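Local coordinates for thioredoxin-like protein (Bacteroides caccae ATCC 43185, PDB 4YOD), which is of unknown function but, with a helical domain followed by a thioredoxin fold, is probably an oxidoreductase of the thioredoxin type, at residues 14-22 with 33-42; 79-90 with 119-130. One frame throughout, in Å; residues are numbered along the deposited sequence.

Contact 1: residues 14-22 with 33-42; sequences TFTLPAIPQ and FLVKHYWDNV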
# COMPACT_ATOMS: atom_id res chain seq x y z
N THR A 14 14.58 -27.97 8.77
CA THR A 14 14.63 -27.33 7.45
C THR A 14 14.94 -25.83 7.64
O THR A 14 15.82 -25.32 6.96
CB THR A 14 13.34 -27.58 6.65
OG1 THR A 14 13.08 -28.98 6.61
CG2 THR A 14 13.41 -27.04 5.22
N PHE A 15 14.22 -25.15 8.56
CA PHE A 15 14.37 -23.72 8.89
C PHE A 15 14.54 -23.55 10.39
O PHE A 15 13.74 -24.07 11.17
CB PHE A 15 13.18 -22.88 8.37
CG PHE A 15 13.19 -21.44 8.82
CD1 PHE A 15 14.00 -20.50 8.19
CD2 PHE A 15 12.41 -21.02 9.89
CE1 PHE A 15 14.05 -19.18 8.63
CE2 PHE A 15 12.46 -19.69 10.34
CZ PHE A 15 13.27 -18.78 9.69
N THR A 16 15.57 -22.79 10.79
CA THR A 16 15.87 -22.53 12.20
C THR A 16 16.03 -21.03 12.45
O THR A 16 16.73 -20.34 11.72
CB THR A 16 17.14 -23.32 12.63
OG1 THR A 16 16.94 -24.71 12.36
CG2 THR A 16 17.47 -23.14 14.12
N LEU A 17 15.37 -20.55 13.51
CA LEU A 17 15.45 -19.17 13.97
C LEU A 17 16.69 -18.98 14.85
O LEU A 17 17.08 -19.93 15.54
CB LEU A 17 14.18 -18.80 14.77
CG LEU A 17 12.99 -18.31 13.97
CD1 LEU A 17 11.72 -18.41 14.77
CD2 LEU A 17 13.18 -16.88 13.53
N PRO A 18 17.32 -17.78 14.87
CA PRO A 18 18.46 -17.58 15.78
C PRO A 18 17.98 -17.43 17.23
O PRO A 18 16.86 -16.96 17.46
CB PRO A 18 19.09 -16.29 15.25
CG PRO A 18 17.93 -15.52 14.71
CD PRO A 18 16.98 -16.54 14.14
N ALA A 19 18.80 -17.83 18.19
CA ALA A 19 18.45 -17.75 19.61
C ALA A 19 18.65 -16.34 20.17
O ALA A 19 19.74 -15.77 20.06
CB ALA A 19 19.28 -18.75 20.41
N ILE A 20 17.58 -15.76 20.75
CA ILE A 20 17.60 -14.43 21.38
C ILE A 20 18.24 -14.56 22.79
O ILE A 20 17.76 -15.35 23.60
CB ILE A 20 16.18 -13.78 21.43
CG1 ILE A 20 15.60 -13.59 20.02
CG2 ILE A 20 16.19 -12.45 22.21
CD1 ILE A 20 14.08 -13.68 19.95
N PRO A 21 19.31 -13.78 23.10
CA PRO A 21 19.95 -13.89 24.43
C PRO A 21 19.07 -13.41 25.58
O PRO A 21 18.24 -12.52 25.39
CB PRO A 21 21.20 -13.00 24.31
CG PRO A 21 21.35 -12.68 22.85
CD PRO A 21 20.00 -12.78 22.24
N GLN A 22 19.26 -13.99 26.79
CA GLN A 22 18.49 -13.67 28.01
C GLN A 22 18.77 -12.25 28.53
O GLN A 22 17.88 -11.65 29.13
CB GLN A 22 18.75 -14.70 29.13
CG GLN A 22 17.54 -14.92 30.05
CD GLN A 22 17.80 -15.80 31.26
OE1 GLN A 22 18.75 -15.59 32.04
NE2 GLN A 22 16.92 -16.77 31.51
N PHE A 33 16.65 -7.52 17.24
CA PHE A 33 17.52 -8.70 17.07
C PHE A 33 16.86 -9.75 16.14
O PHE A 33 17.53 -10.30 15.27
CB PHE A 33 17.85 -9.36 18.43
CG PHE A 33 18.81 -10.52 18.32
CD1 PHE A 33 20.18 -10.31 18.34
CD2 PHE A 33 18.33 -11.82 18.13
CE1 PHE A 33 21.07 -11.38 18.20
CE2 PHE A 33 19.22 -12.88 17.98
CZ PHE A 33 20.59 -12.66 18.02
N LEU A 34 15.57 -10.02 16.35
CA LEU A 34 14.81 -11.01 15.58
C LEU A 34 14.76 -10.65 14.09
O LEU A 34 14.96 -11.54 13.26
CB LEU A 34 13.39 -11.14 16.16
CG LEU A 34 12.51 -12.32 15.70
CD1 LEU A 34 13.25 -13.67 15.81
CD2 LEU A 34 11.22 -12.37 16.49
N VAL A 35 14.55 -9.36 13.76
CA VAL A 35 14.50 -8.90 12.38
C VAL A 35 15.89 -9.03 11.72
O VAL A 35 15.99 -9.61 10.64
CB VAL A 35 13.95 -7.44 12.30
CG1 VAL A 35 14.33 -6.75 10.99
CG2 VAL A 35 12.43 -7.40 12.50
N LYS A 36 16.94 -8.52 12.38
CA LYS A 36 18.28 -8.48 11.82
C LYS A 36 18.91 -9.85 11.56
O LYS A 36 19.58 -10.00 10.54
CB LYS A 36 19.20 -7.64 12.71
CG LYS A 36 19.02 -6.14 12.45
CD LYS A 36 19.76 -5.25 13.46
CE LYS A 36 19.56 -3.79 13.15
NZ LYS A 36 20.33 -2.91 14.07
N HIS A 37 18.66 -10.84 12.43
CA HIS A 37 19.28 -12.16 12.35
C HIS A 37 18.34 -13.26 11.84
O HIS A 37 18.75 -14.42 11.76
CB HIS A 37 19.82 -12.55 13.75
CG HIS A 37 20.88 -11.61 14.23
ND1 HIS A 37 22.22 -11.94 14.15
CD2 HIS A 37 20.76 -10.36 14.74
CE1 HIS A 37 22.88 -10.88 14.62
NE2 HIS A 37 22.04 -9.91 14.98
N TYR A 38 17.11 -12.90 11.44
CA TYR A 38 16.05 -13.82 11.01
C TYR A 38 16.51 -14.90 10.03
O TYR A 38 16.12 -16.05 10.22
CB TYR A 38 14.87 -13.04 10.37
CG TYR A 38 13.63 -13.88 10.20
CD1 TYR A 38 12.74 -14.07 11.25
CD2 TYR A 38 13.37 -14.55 9.00
CE1 TYR A 38 11.61 -14.89 11.12
CE2 TYR A 38 12.24 -15.35 8.85
CZ TYR A 38 11.37 -15.52 9.91
OH TYR A 38 10.27 -16.32 9.78
N TRP A 39 17.29 -14.51 9.00
CA TRP A 39 17.72 -15.39 7.92
C TRP A 39 19.15 -15.91 8.05
O TRP A 39 19.65 -16.52 7.10
CB TRP A 39 17.59 -14.62 6.58
CG TRP A 39 16.17 -14.20 6.27
CD1 TRP A 39 15.63 -12.96 6.46
CD2 TRP A 39 15.11 -15.04 5.78
NE1 TRP A 39 14.31 -12.96 6.05
CE2 TRP A 39 13.96 -14.22 5.65
CE3 TRP A 39 15.03 -16.39 5.40
CZ2 TRP A 39 12.74 -14.71 5.15
CZ3 TRP A 39 13.82 -16.88 4.92
CH2 TRP A 39 12.69 -16.05 4.81
N ASP A 40 19.80 -15.69 9.20
CA ASP A 40 21.19 -16.09 9.45
C ASP A 40 21.49 -17.59 9.22
O ASP A 40 22.60 -17.90 8.80
CB ASP A 40 21.57 -15.75 10.91
CG ASP A 40 21.96 -14.31 11.17
OD1 ASP A 40 21.71 -13.45 10.30
OD2 ASP A 40 22.53 -14.04 12.26
N ASN A 41 20.52 -18.49 9.48
CA ASN A 41 20.74 -19.93 9.36
C ASN A 41 20.21 -20.51 8.05
O ASN A 41 20.10 -21.73 7.91
CB ASN A 41 20.12 -20.65 10.56
CG ASN A 41 20.80 -20.27 11.85
OD1 ASN A 41 21.92 -19.76 11.86
ND2 ASN A 41 20.13 -20.49 12.94
N VAL A 42 19.97 -19.64 7.08
CA VAL A 42 19.46 -20.03 5.76
C VAL A 42 20.59 -19.92 4.72
O VAL A 42 21.38 -18.98 4.75
CB VAL A 42 18.22 -19.15 5.41
CG1 VAL A 42 17.79 -19.31 3.96
CG2 VAL A 42 17.05 -19.46 6.36
O HOH W 1 17.66 -22.85 8.40
O HOH W 2 17.70 -18.26 10.18

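Contact 2: residues 79-90 with 119-130; sequences IRKTIDRTNVDK and PVLEAMAASPVL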
# COMPACT_ATOMS: atom_id res chain seq x y z
N ILE A 79 14.98 -5.67 5.07
CA ILE A 79 14.37 -6.20 3.84
C ILE A 79 15.38 -6.10 2.68
O ILE A 79 15.60 -7.07 1.97
CB ILE A 79 13.06 -5.43 3.50
CG1 ILE A 79 11.96 -5.70 4.52
CG2 ILE A 79 12.57 -5.82 2.09
CD1 ILE A 79 10.93 -4.53 4.57
N ARG A 80 16.00 -4.92 2.50
CA ARG A 80 17.01 -4.69 1.45
C ARG A 80 18.18 -5.70 1.58
O ARG A 80 18.53 -6.36 0.59
CB ARG A 80 17.54 -3.24 1.49
CG ARG A 80 18.66 -2.95 0.48
CD ARG A 80 18.17 -3.07 -0.95
NE ARG A 80 19.25 -3.01 -1.93
CZ ARG A 80 19.52 -1.95 -2.68
NH1 ARG A 80 18.81 -0.84 -2.54
NH2 ARG A 80 20.49 -1.99 -3.57
N LYS A 81 18.77 -5.84 2.80
CA LYS A 81 19.87 -6.81 3.02
C LYS A 81 19.46 -8.25 2.69
O LYS A 81 20.26 -8.96 2.10
CB LYS A 81 20.37 -6.77 4.48
CG LYS A 81 21.27 -5.59 4.79
CD LYS A 81 21.69 -5.62 6.25
CE LYS A 81 22.25 -4.30 6.72
NZ LYS A 81 23.57 -4.00 6.10
N THR A 82 18.21 -8.65 3.03
CA THR A 82 17.71 -10.02 2.77
C THR A 82 17.63 -10.26 1.25
O THR A 82 18.17 -11.27 0.80
CB THR A 82 16.37 -10.23 3.48
OG1 THR A 82 16.60 -10.11 4.88
CG2 THR A 82 15.74 -11.58 3.17
N ILE A 83 17.02 -9.34 0.48
CA ILE A 83 16.94 -9.47 -0.99
C ILE A 83 18.36 -9.52 -1.60
O ILE A 83 18.61 -10.37 -2.45
CB ILE A 83 16.05 -8.37 -1.67
CG1 ILE A 83 14.63 -8.27 -1.03
CG2 ILE A 83 15.96 -8.61 -3.20
CD1 ILE A 83 13.74 -9.58 -0.95
N ASP A 84 19.28 -8.65 -1.13
CA ASP A 84 20.67 -8.60 -1.64
C ASP A 84 21.35 -9.95 -1.49
O ASP A 84 22.06 -10.38 -2.40
CB ASP A 84 21.50 -7.53 -0.91
CG ASP A 84 21.18 -6.08 -1.29
OD1 ASP A 84 20.41 -5.88 -2.26
OD2 ASP A 84 21.70 -5.16 -0.63
N ARG A 85 21.11 -10.62 -0.37
CA ARG A 85 21.66 -11.96 -0.10
C ARG A 85 21.19 -13.00 -1.12
O ARG A 85 21.92 -13.94 -1.37
CB ARG A 85 21.25 -12.44 1.31
CG ARG A 85 22.13 -11.89 2.44
CD ARG A 85 21.88 -12.66 3.74
NE ARG A 85 22.38 -14.04 3.64
CZ ARG A 85 22.03 -15.04 4.45
NH1 ARG A 85 21.17 -14.83 5.44
NH2 ARG A 85 22.52 -16.26 4.26
N THR A 86 19.98 -12.84 -1.69
CA THR A 86 19.43 -13.85 -2.61
C THR A 86 20.06 -13.77 -4.01
O THR A 86 19.85 -14.67 -4.81
CB THR A 86 17.89 -13.78 -2.67
OG1 THR A 86 17.50 -12.66 -3.43
CG2 THR A 86 17.24 -13.77 -1.30
N ASN A 87 20.87 -12.72 -4.29
CA ASN A 87 21.62 -12.54 -5.54
C ASN A 87 22.62 -13.69 -5.77
O ASN A 87 23.17 -13.82 -6.87
CB ASN A 87 22.35 -11.21 -5.54
CG ASN A 87 21.45 -10.06 -5.89
OD1 ASN A 87 20.84 -10.02 -6.95
ND2 ASN A 87 21.36 -9.10 -5.00
N VAL A 88 22.85 -14.54 -4.76
CA VAL A 88 23.75 -15.70 -4.89
C VAL A 88 23.21 -16.76 -5.89
O VAL A 88 23.97 -17.57 -6.40
CB VAL A 88 24.09 -16.36 -3.53
CG1 VAL A 88 24.98 -15.46 -2.69
CG2 VAL A 88 22.82 -16.76 -2.77
N ASP A 89 21.89 -16.75 -6.14
CA ASP A 89 21.27 -17.71 -7.06
C ASP A 89 20.07 -17.04 -7.70
O ASP A 89 19.13 -16.66 -7.01
CB ASP A 89 20.86 -19.01 -6.31
CG ASP A 89 20.40 -20.14 -7.21
OD1 ASP A 89 19.36 -19.98 -7.89
OD2 ASP A 89 21.04 -21.22 -7.19
N LYS A 90 20.09 -16.92 -9.04
CA LYS A 90 19.03 -16.25 -9.82
C LYS A 90 17.64 -16.87 -9.57
O LYS A 90 16.67 -16.14 -9.48
CB LYS A 90 19.38 -16.30 -11.31
CG LYS A 90 18.46 -15.45 -12.17
CD LYS A 90 19.05 -15.19 -13.56
CE LYS A 90 18.05 -14.63 -14.55
NZ LYS A 90 17.15 -13.62 -13.93
N PRO A 119 11.76 -1.12 -0.62
CA PRO A 119 13.15 -1.64 -0.60
C PRO A 119 13.35 -2.92 -1.43
O PRO A 119 14.44 -3.11 -1.97
CB PRO A 119 13.43 -1.89 0.90
CG PRO A 119 12.11 -1.90 1.56
CD PRO A 119 11.20 -1.02 0.74
N VAL A 120 12.31 -3.79 -1.58
CA VAL A 120 12.42 -4.98 -2.47
C VAL A 120 12.64 -4.49 -3.93
O VAL A 120 13.52 -5.00 -4.60
CB VAL A 120 11.20 -5.94 -2.40
CG1 VAL A 120 11.43 -7.16 -3.30
CG2 VAL A 120 10.91 -6.38 -0.96
N LEU A 121 11.83 -3.51 -4.39
CA LEU A 121 11.91 -2.94 -5.75
C LEU A 121 13.23 -2.29 -6.00
O LEU A 121 13.77 -2.42 -7.10
CB LEU A 121 10.77 -1.93 -5.98
CG LEU A 121 9.36 -2.50 -6.05
CD1 LEU A 121 8.33 -1.38 -6.08
CD2 LEU A 121 9.20 -3.46 -7.25
N GLU A 122 13.78 -1.59 -4.96
CA GLU A 122 15.09 -0.91 -5.02
C GLU A 122 16.20 -1.96 -5.19
O GLU A 122 17.13 -1.77 -5.98
CB GLU A 122 15.31 -0.05 -3.77
CG GLU A 122 14.43 1.22 -3.73
CD GLU A 122 14.51 2.08 -2.48
OE1 GLU A 122 14.82 1.55 -1.39
OE2 GLU A 122 14.21 3.29 -2.58
N ALA A 123 16.10 -3.08 -4.45
CA ALA A 123 17.08 -4.16 -4.56
C ALA A 123 17.01 -4.81 -5.94
O ALA A 123 18.05 -5.17 -6.47
CB ALA A 123 16.83 -5.21 -3.48
N MSE A 124 15.80 -4.94 -6.53
CA MSE A 124 15.66 -5.54 -7.86
C MSE A 124 16.26 -4.63 -8.95
O MSE A 124 16.98 -5.12 -9.81
CB MSE A 124 14.19 -5.85 -8.16
CG MSE A 124 13.60 -6.92 -7.19
SE MSE A 124 11.70 -7.20 -7.44
CE MSE A 124 11.74 -8.27 -9.07
N ALA A 125 16.01 -3.32 -8.88
CA ALA A 125 16.57 -2.38 -9.84
C ALA A 125 18.10 -2.37 -9.76
O ALA A 125 18.75 -2.14 -10.78
CB ALA A 125 16.01 -0.99 -9.59
N ALA A 126 18.68 -2.68 -8.58
CA ALA A 126 20.14 -2.71 -8.37
C ALA A 126 20.72 -4.12 -8.44
O ALA A 126 21.88 -4.33 -8.10
CB ALA A 126 20.47 -2.10 -7.01
N SER A 127 19.91 -5.10 -8.87
CA SER A 127 20.37 -6.49 -8.87
C SER A 127 21.28 -6.85 -10.05
O SER A 127 20.89 -6.71 -11.20
CB SER A 127 19.19 -7.44 -8.83
OG SER A 127 19.62 -8.79 -9.00
N PRO A 128 22.45 -7.46 -9.75
CA PRO A 128 23.32 -7.92 -10.85
C PRO A 128 22.85 -9.27 -11.47
O PRO A 128 23.44 -9.69 -12.47
CB PRO A 128 24.68 -8.07 -10.16
CG PRO A 128 24.36 -8.37 -8.75
CD PRO A 128 23.04 -7.75 -8.43
N VAL A 129 21.82 -9.94 -10.92
CA VAL A 129 21.35 -11.21 -11.50
C VAL A 129 20.20 -10.99 -12.48
O VAL A 129 19.86 -11.94 -13.20
CB VAL A 129 20.98 -12.31 -10.47
CG1 VAL A 129 22.19 -12.70 -9.63
CG2 VAL A 129 19.78 -11.93 -9.60
N LEU A 130 19.59 -9.79 -12.53
CA LEU A 130 18.50 -9.54 -13.46
C LEU A 130 18.99 -8.95 -14.77
O LEU A 130 19.82 -8.04 -14.77
CB LEU A 130 17.41 -8.61 -12.87
CG LEU A 130 16.57 -9.09 -11.68
CD1 LEU A 130 15.52 -8.03 -11.29
CD2 LEU A 130 15.88 -10.45 -11.95
O HOH W 3 16.79 -0.16 -0.49
O HOH W 4 19.97 -6.57 -5.16

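Contact 1: residues 14-22 with 33-42
Phe15 lays its ring against Tyr38 and Val42, where an extended N-terminal segment runs along the last turns of helix 27-37 and the two type I turns between His37 and Val42, at the surface of a helical domain probably related to the TPR-like repeats. With CG anti to the backbone nitrogen (chi1 173°), the Phe15 ring is carried to these partners: CZ lies 3.7 Å from Tyr38 CE2, the two ring planes inclined at 39°, and Val42 CG2 meets the ring at its edge, 3.7 Å from CD1. Were Phe15 replaced by an alanine, Tyr38 CE2 and Val42 CG2 would probably lose their shared apolar partner and a gap would open beside Trp39. Leu17 reaches the same tyrosine with one methyl, CD2, 3.5 Å from Tyr38 CE1. Pro18 packs CG against His37 CB and 3.3 Å from His37 O; a proline suits an extended chain without direct backbone bonds here. Pro21 sets CD squarely over the face of Phe33, 4.3 Å from the ring centroid.

No direct hydrogen bond joins the segments; of two bridging waters, one accepts from Thr16 N and donates to Asn41 O, the other donates to Thr16 O and Tyr38 O and accepts from Asn41 N. Farther out, Tyr38 OH is hydrogen-bonded to Ala59 O, which helps fix the ring. The His37 ring turns away from Pro18, its ND1 donating to Asp40 OD2 at 2.8 Å.

Contact 2: residues 79-90 with 119-130
A bend at chi2 (65°) folds the Arg80 chain back over helix 119-125, and chi1 of -80° turns the Asn87 amide toward the loop after that helix, where Asn87 OD1 accepts a hydrogen bond from Ser127 OG at 2.7 Å. The serine hydroxyl lies in the carbonyl plane of the asparagine side chain and in turn accepts from Val129 N, making an ST turn; a small hydroxyl suits this double role. The other end of the amide is tied back to its own helix, ND2 donating to Asp84 O, so both ends are held and the rotation of the group is fixed.

The guanidinium of Arg80 lies with one face over the backbone at Ala123 CA, and its NE donates to Asp84 OD1 at 3.1 Å, a salt bridge nearly in the guanidinium plane. One water links Arg80 NH1 to Glu122 OE1; another joins Asp84 OD1, Asn87 ND2 and Ala123 O. Deeper in, Ile83 CG2 packs 3.5 Å from Ala123 CB, whose small size admits the branched chain, and Ile79 CG2 touches Val120 CG2, also at 3.5 Å. Lys90 NZ makes a weak bond to Val129 O but has a salt bridge to Glu134.

The axes of segments 79-85 and 119-125 approach to 8.6 Å and cross at -36°: two roughly parallel helices packed within an alpha-helical domain, apolar within and polar along the flank, consistent with a TPR-like family.

Contact 1 closes before contact 2 opens along the chain, and both lie in the helical domain that comes before the thioredoxin fold, their centres 20 Å apart and on the same side of the chain's centre. Helix 72-85 ties them together. One face of it packs on helix 114-125 in contact 2, while Arg85 reaches back to the turns of contact 1, with probable hydrogen bonds from NH1 to Trp39 O at 2.8 Å and from NH2 to Val42 O at 3.0 Å. Trp39 also packs on Thr82. Segment 33-42 is thereby joined to helix 72-85, and segment 14-22 packs on segment 33-42 in turn, with contact 1 nearer the surface and contact 2 partly buried.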